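Long-range contacts in aspartate aminotransferase (Leishmania major, PDB 4H51), which probably catalyses the reversible, pyridoxal phosphate-dependent transfer of an amino group between L-aspartate and 2-oxoglutarate, working as a homodimer: residues 138-143 / 160-165; 187-192 / 220-225; 215-220 / 251-256. All coordinates share one frame; numbering follows the deposited sequence.

Contact 1: residues 138-143 / 160-165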
loop_
_atom_site.group_PDB
_atom_site.type_symbol
_atom_site.label_atom_id
_atom_site.label_comp_id
_atom_site.label_asym_id
_atom_site.label_seq_id
_atom_site.Cartn_x
_atom_site.Cartn_y
_atom_site.Cartn_z
ATOM N N THR B 138 -15.713 -20.823 7.695
ATOM C CA THR B 138 -16.725 -19.787 7.956
ATOM C C THR B 138 -17.062 -19.073 6.640
ATOM O O THR B 138 -16.168 -18.580 5.966
ATOM C CB THR B 138 -16.171 -18.752 8.985
ATOM O OG1 THR B 138 -15.828 -19.400 10.195
ATOM C CG2 THR B 138 -17.157 -17.645 9.304
ATOM N N PRO B 139 -18.357 -19.017 6.270
ATOM C CA PRO B 139 -18.736 -18.232 5.085
ATOM C C PRO B 139 -18.483 -16.751 5.278
ATOM O O PRO B 139 -18.663 -16.213 6.396
ATOM C CB PRO B 139 -20.242 -18.524 4.906
ATOM C CG PRO B 139 -20.680 -19.234 6.117
ATOM C CD PRO B 139 -19.526 -19.521 7.017
ATOM N N ILE B 140 -18.090 -16.094 4.188
ATOM C CA ILE B 140 -18.012 -14.670 4.138
ATOM C C ILE B 140 -18.911 -14.294 2.985
ATOM O O ILE B 140 -18.765 -14.848 1.875
ATOM C CB ILE B 140 -16.550 -14.140 4.040
ATOM C CG1 ILE B 140 -16.478 -12.628 3.910
ATOM C CG2 ILE B 140 -15.797 -14.773 2.852
ATOM C CD1 ILE B 140 -15.118 -12.083 4.366
ATOM N N TYR B 141 -19.842 -13.371 3.260
ATOM C CA TYR B 141 -20.896 -13.038 2.342
ATOM C C TYR B 141 -20.737 -11.712 1.621
ATOM O O TYR B 141 -20.504 -10.690 2.226
ATOM C CB TYR B 141 -22.227 -13.046 3.080
ATOM C CG TYR B 141 -22.794 -14.405 3.328
ATOM C CD1 TYR B 141 -22.454 -15.159 4.461
ATOM C CD2 TYR B 141 -23.726 -14.922 2.468
ATOM C CE1 TYR B 141 -22.982 -16.420 4.644
ATOM C CE2 TYR B 141 -24.293 -16.155 2.657
ATOM C CZ TYR B 141 -23.918 -16.907 3.735
ATOM O OH TYR B 141 -24.538 -18.126 3.873
ATOM N N LEU B 142 -20.948 -11.758 0.314
ATOM C CA LEU B 142 -20.968 -10.594 -0.547
ATOM C C LEU B 142 -22.377 -10.382 -1.106
ATOM O O LEU B 142 -23.115 -11.322 -1.279
ATOM C CB LEU B 142 -20.000 -10.847 -1.703
ATOM C CG LEU B 142 -18.521 -11.119 -1.377
ATOM C CD1 LEU B 142 -17.710 -11.343 -2.664
ATOM C CD2 LEU B 142 -17.945 -9.943 -0.595
ATOM N N SER B 143 -22.735 -9.146 -1.425
ATOM C CA SER B 143 -24.010 -8.862 -2.049
ATOM C C SER B 143 -24.061 -9.403 -3.498
ATOM O O SER B 143 -23.069 -9.431 -4.231
ATOM C CB SER B 143 -24.326 -7.360 -2.006
ATOM O OG SER B 143 -23.386 -6.602 -2.755
ATOM N N LYS B 160 -11.942 -19.240 1.962
ATOM C CA LYS B 160 -12.178 -20.405 1.100
ATOM C C LYS B 160 -13.680 -20.661 0.788
ATOM O O LYS B 160 -14.016 -21.411 -0.153
ATOM C CB LYS B 160 -11.550 -21.647 1.757
ATOM C CG LYS B 160 -10.067 -21.468 2.135
ATOM C CD LYS B 160 -9.250 -21.135 0.907
ATOM C CE LYS B 160 -7.753 -20.930 1.213
ATOM N NZ LYS B 160 -6.934 -20.544 0.001
ATOM N N ASN B 161 -14.579 -20.050 1.575
ATOM C CA ASN B 161 -16.022 -20.271 1.427
ATOM C C ASN B 161 -16.724 -18.929 1.262
ATOM O O ASN B 161 -17.323 -18.399 2.196
ATOM C CB ASN B 161 -16.553 -21.057 2.610
ATOM C CG ASN B 161 -18.042 -21.336 2.538
ATOM O OD1 ASN B 161 -18.668 -21.285 1.465
ATOM N ND2 ASN B 161 -18.615 -21.689 3.676
ATOM N N ILE B 162 -16.589 -18.365 0.063
ATOM C CA ILE B 162 -17.183 -17.076 -0.283
ATOM C C ILE B 162 -18.603 -17.309 -0.807
ATOM O O ILE B 162 -18.811 -18.154 -1.683
ATOM C CB ILE B 162 -16.332 -16.331 -1.329
ATOM C CG1 ILE B 162 -14.905 -16.132 -0.787
ATOM C CG2 ILE B 162 -16.970 -14.972 -1.725
ATOM C CD1 ILE B 162 -13.867 -15.784 -1.871
ATOM N N CYS B 163 -19.553 -16.555 -0.264
ATOM C CA CYS B 163 -20.990 -16.796 -0.508
ATOM C C CYS B 163 -21.610 -15.479 -0.882
ATOM O O CYS B 163 -20.938 -14.407 -0.780
ATOM C CB CYS B 163 -21.659 -17.369 0.727
ATOM S SG CYS B 163 -21.003 -18.972 1.308
ATOM N N THR B 164 -22.833 -15.531 -1.398
ATOM C CA THR B 164 -23.568 -14.325 -1.654
ATOM C C THR B 164 -24.907 -14.255 -0.919
ATOM O O THR B 164 -25.477 -15.294 -0.581
ATOM C CB THR B 164 -23.804 -14.138 -3.155
ATOM O OG1 THR B 164 -24.634 -15.219 -3.625
ATOM C CG2 THR B 164 -22.438 -14.125 -3.911
ATOM N N TYR B 165 -25.356 -13.025 -0.633
ATOM C CA TYR B 165 -26.729 -12.799 -0.174
ATOM C C TYR B 165 -27.509 -12.135 -1.289
ATOM O O TYR B 165 -26.988 -11.247 -1.999
ATOM C CB TYR B 165 -26.833 -11.976 1.123
ATOM C CG TYR B 165 -26.115 -10.682 1.157
ATOM C CD1 TYR B 165 -24.803 -10.621 1.583
ATOM C CD2 TYR B 165 -26.744 -9.511 0.801
ATOM C CE1 TYR B 165 -24.111 -9.404 1.646
ATOM C CE2 TYR B 165 -26.058 -8.280 0.845
ATOM C CZ TYR B 165 -24.745 -8.247 1.296
ATOM O OH TYR B 165 -24.021 -7.085 1.355
HETATM O O HOH W 1 -14.304 -19.023 4.119
#
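The Tyr141 ring carries the beta carbon of Cys163 over one face: CB of Cys163 stands 3.7 Å from the centroid of the Tyr141 ring, 21° off its normal, a CH-pi contact. The ring also stacks with Phe193 of strand 192-196. Cys163 SG lies farther off above the face and meets Pro139 CB at 3.7 Å. At the edge of the same ring, in its plane, runs the backbone from Thr164 to Tyr165. Tyr165 repeats the pattern in reverse, with Ser143 CA over one face of its ring, 3.6 Å from the centroid, and Tyr141 CB at the edge. The Tyr165 ring is swung across the neighbouring strand because CG sits between the backbone N and the carbonyl carbon (chi1 52°); its OH then bonds to Ile194 O.

Beneath these side chains the strands pair in parallel. Cys163 N gives to Ile140 O at 2.8 Å, Leu142 N to Cys163 O at 2.9 Å and Tyr165 N to Leu142 O at 2.9 Å. Ahead of these bonds, a water accepts from Asn161 N and donates to Thr138 O.

Leu142 CD1 touches Ile162 CG2 at 3.8 Å on the other sheet face, where helix 148-156 packs on Ile140, Leu142 and Ile162. That helix makes the crossover of this beta-alpha-beta unit. Tyr165 rests against helix 177-186, and strand 140-144 is flanked on its other side by strand 192-196.

Contact 2: residues 187-192 / 220-225; sequences APDGSV and LAKHHQ
Lys222 reaches Asp189 and Ala187 by curling back at two successive bonds (chi2 -73°, chi3 -71°) before it straightens at the last, which brings NZ to the chain leaving helix 177-186. The His224 ring is swung beside its own backbone N, and chi2 (-43°) turns its ND1 edge toward Ser191.

Lys222 NZ bonds to Ala187 O at 2.6 Å, nearly straight out from the carbonyl, and makes a salt bridge with Asp189 OD1 at 2.7 Å, the two side chains crossing at about a right angle. Leu185 O is a further acceptor, surroundings that should help hold the ammonium charge. A water ties the other oxygen, Asp189 OD2, to Ala221 O.

Helix 209-221 finishes in a Schellman motif with His223 at positive phi, and the chain turns into strand 225-230. Gly190 N bonds to Lys222 O at 3.0 Å and Gln225 N to Ser191 O at 2.8 Å, the latter at the start of the parallel pairing of Val192 with Gln225.

Ser191 N donates to His224 ND1 at 3.1 Å, slightly off the ring plane, while NE2 bonds to Ile184 O; the pair suggests a neutral ring protonated at NE2. Pro188 O lies in that plane at the ring edge, 3.1 Å from His224 CE1, and also accepts from Ser191 OG. Gln225 OE1 is hydrogen-bonded across the dimer interface to Trp21 NE1 of the second subunit.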
loop_
_atom_site.group_PDB
_atom_site.type_symbol
_atom_site.label_atom_id
_atom_site.label_comp_id
_atom_site.label_asym_id
_atom_site.label_seq_id
_atom_site.Cartn_x
_atom_site.Cartn_y
_atom_site.Cartn_z
ATOM N N ALA B 187 -27.665 -18.431 6.810
ATOM C CA ALA B 187 -26.259 -18.543 7.126
ATOM C C ALA B 187 -26.078 -19.081 8.522
ATOM O O ALA B 187 -26.853 -18.788 9.427
ATOM C CB ALA B 187 -25.601 -17.193 7.001
ATOM N N PRO B 188 -25.033 -19.872 8.721
ATOM C CA PRO B 188 -24.745 -20.320 10.072
ATOM C C PRO B 188 -24.419 -19.134 10.948
ATOM O O PRO B 188 -23.896 -18.130 10.456
ATOM C CB PRO B 188 -23.493 -21.201 9.917
ATOM C CG PRO B 188 -22.938 -20.848 8.597
ATOM C CD PRO B 188 -24.054 -20.349 7.741
ATOM N N ASP B 189 -24.751 -19.234 12.228
ATOM C CA ASP B 189 -24.416 -18.179 13.169
ATOM C C ASP B 189 -22.934 -17.922 13.122
ATOM O O ASP B 189 -22.143 -18.842 12.923
ATOM C CB ASP B 189 -24.739 -18.591 14.590
ATOM C CG ASP B 189 -26.214 -18.554 14.913
ATOM O OD1 ASP B 189 -27.080 -18.582 14.037
ATOM O OD2 ASP B 189 -26.514 -18.535 16.106
ATOM N N GLY B 190 -22.548 -16.667 13.318
ATOM C CA GLY B 190 -21.158 -16.292 13.301
ATOM C C GLY B 190 -20.515 -16.314 11.917
ATOM O O GLY B 190 -19.368 -16.695 11.806
ATOM N N SER B 191 -21.254 -15.948 10.883
ATOM C CA SER B 191 -20.690 -15.724 9.565
ATOM C C SER B 191 -20.253 -14.250 9.410
ATOM O O SER B 191 -20.554 -13.398 10.265
ATOM C CB SER B 191 -21.680 -16.060 8.480
ATOM O OG SER B 191 -22.061 -17.424 8.529
ATOM N N VAL B 192 -19.478 -13.964 8.374
ATOM C CA VAL B 192 -19.053 -12.608 8.069
ATOM C C VAL B 192 -19.863 -12.032 6.913
ATOM O O VAL B 192 -20.021 -12.713 5.894
ATOM C CB VAL B 192 -17.582 -12.566 7.696
ATOM C CG1 VAL B 192 -17.157 -11.097 7.503
ATOM C CG2 VAL B 192 -16.735 -13.200 8.788
ATOM N N LEU B 220 -27.431 -9.170 14.853
ATOM C CA LEU B 220 -27.252 -9.382 16.272
ATOM C C LEU B 220 -27.795 -10.757 16.652
ATOM O O LEU B 220 -27.132 -11.487 17.351
ATOM C CB LEU B 220 -27.944 -8.288 17.103
ATOM C CG LEU B 220 -27.263 -6.934 17.132
ATOM C CD1 LEU B 220 -28.276 -5.788 17.319
ATOM C CD2 LEU B 220 -26.147 -6.885 18.202
ATOM N N ALA B 221 -28.959 -11.133 16.143
ATOM C CA ALA B 221 -29.594 -12.410 16.489
ATOM C C ALA B 221 -28.748 -13.603 16.084
ATOM O O ALA B 221 -28.690 -14.605 16.798
ATOM C CB ALA B 221 -30.979 -12.512 15.842
ATOM N N LYS B 222 -28.091 -13.461 14.939
ATOM C CA LYS B 222 -27.290 -14.519 14.337
ATOM C C LYS B 222 -25.822 -14.441 14.771
ATOM O O LYS B 222 -25.039 -15.323 14.424
ATOM C CB LYS B 222 -27.398 -14.460 12.805
ATOM C CG LYS B 222 -28.780 -14.833 12.249
ATOM C CD LYS B 222 -29.054 -16.325 12.357
ATOM C CE LYS B 222 -28.176 -17.076 11.372
ATOM N NZ LYS B 222 -28.314 -18.563 11.587
ATOM N N HIS B 223 -25.461 -13.400 15.536
ATOM C CA HIS B 223 -24.082 -13.184 15.987
ATOM C C HIS B 223 -23.123 -13.143 14.831
ATOM O O HIS B 223 -21.971 -13.606 14.914
ATOM C CB HIS B 223 -23.679 -14.255 16.982
ATOM C CG HIS B 223 -24.767 -14.573 18.000
ATOM N ND1 HIS B 223 -24.962 -13.833 19.106
ATOM C CD2 HIS B 223 -25.756 -15.546 17.995
ATOM C CE1 HIS B 223 -25.985 -14.336 19.816
ATOM N NE2 HIS B 223 -26.497 -15.380 19.132
ATOM N N HIS B 224 -23.576 -12.554 13.730
ATOM C CA HIS B 224 -22.704 -12.347 12.575
ATOM C C HIS B 224 -21.726 -11.234 12.788
ATOM O O HIS B 224 -21.992 -10.255 13.504
ATOM C CB HIS B 224 -23.534 -12.045 11.328
ATOM C CG HIS B 224 -24.411 -13.188 10.853
ATOM N ND1 HIS B 224 -23.983 -14.447 10.816
ATOM C CD2 HIS B 224 -25.688 -13.176 10.250
ATOM C CE1 HIS B 224 -24.950 -15.232 10.264
ATOM N NE2 HIS B 224 -25.990 -14.435 9.906
ATOM N N GLN B 225 -20.575 -11.348 12.138
ATOM C CA GLN B 225 -19.654 -10.208 12.029
ATOM C C GLN B 225 -20.072 -9.319 10.883
ATOM O O GLN B 225 -20.189 -9.774 9.707
ATOM C CB GLN B 225 -18.226 -10.671 11.782
ATOM C CG GLN B 225 -17.212 -9.536 11.591
ATOM C CD GLN B 225 -16.943 -8.757 12.861
ATOM O OE1 GLN B 225 -16.694 -9.346 13.936
ATOM N NE2 GLN B 225 -17.027 -7.414 12.776
HETATM O O HOH W 2 -29.087 -17.422 16.885
#

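Contact 3: residues 215-220 / 251-256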
loop_
_atom_site.group_PDB
_atom_site.type_symbol
_atom_site.label_atom_id
_atom_site.label_comp_id
_atom_site.label_asym_id
_atom_site.label_seq_id
_atom_site.Cartn_x
_atom_site.Cartn_y
_atom_site.Cartn_z
ATOM N N ILE B 215 -31.961 -5.209 9.358
ATOM C CA ILE B 215 -30.716 -5.945 9.090
ATOM C C ILE B 215 -29.862 -5.987 10.354
ATOM O O ILE B 215 -29.258 -7.019 10.670
ATOM C CB ILE B 215 -29.909 -5.304 7.969
ATOM C CG1 ILE B 215 -30.649 -5.405 6.639
ATOM C CG2 ILE B 215 -28.543 -6.022 7.812
ATOM C CD1 ILE B 215 -30.153 -4.400 5.623
ATOM N N ALA B 216 -29.806 -4.876 11.091
ATOM C CA ALA B 216 -29.071 -4.876 12.375
ATOM C C ALA B 216 -29.631 -5.926 13.331
ATOM O O ALA B 216 -28.861 -6.640 13.953
ATOM C CB ALA B 216 -29.058 -3.512 13.031
ATOM N N SER B 217 -30.943 -5.992 13.490
ATOM C CA SER B 217 -31.545 -6.987 14.374
ATOM C C SER B 217 -31.152 -8.428 14.008
ATOM O O SER B 217 -30.892 -9.249 14.885
ATOM C CB SER B 217 -33.070 -6.888 14.330
ATOM O OG SER B 217 -33.468 -5.658 14.841
ATOM N N LEU B 218 -31.130 -8.717 12.724
ATOM C CA LEU B 218 -30.755 -10.048 12.236
ATOM C C LEU B 218 -29.274 -10.336 12.462
ATOM O O LEU B 218 -28.901 -11.472 12.828
ATOM C CB LEU B 218 -31.050 -10.156 10.742
ATOM C CG LEU B 218 -32.519 -10.106 10.368
ATOM C CD1 LEU B 218 -32.638 -10.314 8.876
ATOM C CD2 LEU B 218 -33.310 -11.178 11.114
ATOM N N MET B 219 -28.414 -9.337 12.253
ATOM C CA MET B 219 -26.971 -9.542 12.487
ATOM C C MET B 219 -26.672 -9.813 13.961
ATOM O O MET B 219 -25.768 -10.597 14.295
ATOM C CB MET B 219 -26.126 -8.325 12.018
ATOM C CG MET B 219 -26.275 -8.034 10.515
ATOM S SD MET B 219 -25.448 -9.328 9.583
ATOM C CE MET B 219 -26.102 -9.016 7.937
ATOM N N LEU B 220 -27.431 -9.170 14.853
ATOM C CA LEU B 220 -27.252 -9.382 16.272
ATOM C C LEU B 220 -27.795 -10.757 16.652
ATOM O O LEU B 220 -27.132 -11.487 17.351
ATOM C CB LEU B 220 -27.944 -8.288 17.103
ATOM C CG LEU B 220 -27.263 -6.934 17.132
ATOM C CD1 LEU B 220 -28.276 -5.788 17.319
ATOM C CD2 LEU B 220 -26.147 -6.885 18.202
ATOM N N ALA B 251 -23.553 0.745 15.339
ATOM C CA ALA B 251 -22.753 1.050 16.535
ATOM C C ALA B 251 -23.686 1.213 17.708
ATOM O O ALA B 251 -23.467 0.626 18.746
ATOM C CB ALA B 251 -21.950 2.343 16.352
ATOM N N ARG B 252 -24.706 2.061 17.546
ATOM C CA ARG B 252 -25.627 2.383 18.632
ATOM C C ARG B 252 -26.291 1.124 19.142
ATOM O O ARG B 252 -26.544 1.025 20.355
ATOM C CB ARG B 252 -26.705 3.387 18.233
ATOM N N ARG B 253 -26.527 0.139 18.248
ATOM C CA ARG B 253 -27.178 -1.094 18.670
ATOM C C ARG B 253 -26.228 -2.221 19.108
ATOM O O ARG B 253 -26.682 -3.339 19.321
ATOM C CB ARG B 253 -28.165 -1.577 17.604
ATOM C CG ARG B 253 -29.368 -0.628 17.579
ATOM C CD ARG B 253 -30.508 -1.134 16.776
ATOM N NE ARG B 253 -30.937 -2.457 17.242
ATOM C CZ ARG B 253 -31.637 -3.285 16.485
ATOM N NH1 ARG B 253 -31.982 -2.916 15.238
ATOM N NH2 ARG B 253 -31.946 -4.485 16.932
ATOM N N GLY B 254 -24.950 -1.903 19.289
ATOM C CA GLY B 254 -24.014 -2.808 19.981
ATOM C C GLY B 254 -23.296 -3.806 19.074
ATOM O O GLY B 254 -22.725 -4.781 19.553
ATOM N N ILE B 255 -23.315 -3.571 17.774
ATOM C CA ILE B 255 -22.628 -4.439 16.807
ATOM C C ILE B 255 -21.154 -4.040 16.808
ATOM O O ILE B 255 -20.835 -2.820 16.802
ATOM C CB ILE B 255 -23.258 -4.296 15.401
ATOM C CG1 ILE B 255 -24.681 -4.869 15.457
ATOM C CG2 ILE B 255 -22.405 -4.990 14.288
ATOM C CD1 ILE B 255 -25.528 -4.729 14.213
ATOM N N GLU B 256 -20.245 -5.031 16.841
ATOM C CA GLU B 256 -18.817 -4.773 16.685
ATOM C C GLU B 256 -18.450 -4.517 15.227
ATOM O O GLU B 256 -17.893 -5.396 14.547
ATOM C CB GLU B 256 -18.009 -5.919 17.278
ATOM C CG GLU B 256 -18.055 -5.853 18.799
ATOM C CD GLU B 256 -17.355 -7.014 19.458
ATOM O OE1 GLU B 256 -17.312 -8.115 18.858
ATOM O OE2 GLU B 256 -16.871 -6.840 20.583
#
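Arg253 and Ile255 stand just before and just after the glycine of a Schellman motif, and both reach across to helix 209-221. The motif ends helix 245-252: Gly254 N bonds back to Ala251 O at 3.0 Å, Ile255 N bonds to Phe250 O, and Gly254 itself takes a positive phi (89°), with backbone angles that leave no room for a beta carbon beside the preceding carbonyl O. The turn sends the chain off toward strand 258-262.

Arg253 runs out nearly extended, then bends at chi3 (56°) so that its guanidinium meets Ser217 end-on. Both terminal nitrogens converge on one hydroxyl, NH2 to Ser217 OG at 2.8 Å and NH1 to Ser217 OG at 3.1 Å, with the oxygen almost exactly in the guanidinium plane. The NH2 bond is the straighter of the two (156° at the hydrogen). Asn213, one turn earlier, accepts two weak bonds, at OD1 from Arg253 NH1 and at O from Ser217 OG.

Beside this polar link the contact is mostly apolar. Leu220 CG packs on Ile255 CG1 at 3.7 Å, and Ile255 CD1 pushes in beside Ala216, touching Ala216 CB at 3.9 Å. Phe250 and Val226 extend the apolar layer around Ile255. The methyl Leu220 CD1 lies against a carbonyl oxygen, 3.5 Å from Arg253 O.

With one N-H from each terminal nitrogen directed at Ser217 OG, that oxygen accepts twice, and its own proton probably turns toward Asn213 O. The hydroxyl is neutral, so the link probably fixes how the guanidinium is turned without neutralising its charge.

How the contacts relate
From the N terminus, contact 1 closes the loop through helix 148-156, joining strands 140-144 and 162-169. It is complete before contact 2 opens at the end of helix 177-186. Contact 2 spans strand 192-196 and helix 209-221; contact 3 begins inside that span and closes the stretch through strand 225-230 to the end of helix 245-252, so these two cross, sharing Leu220, and neither nests. Contacts 1 and 2 join through the sheet, where Tyr141 N probably bonds to Val192 O (2.7 Å); contacts 2 and 3 meet where Gln225 NE2 reaches Glu256 O. Together they tie successive parallel strands and helices of the large, cofactor-binding domain of this family.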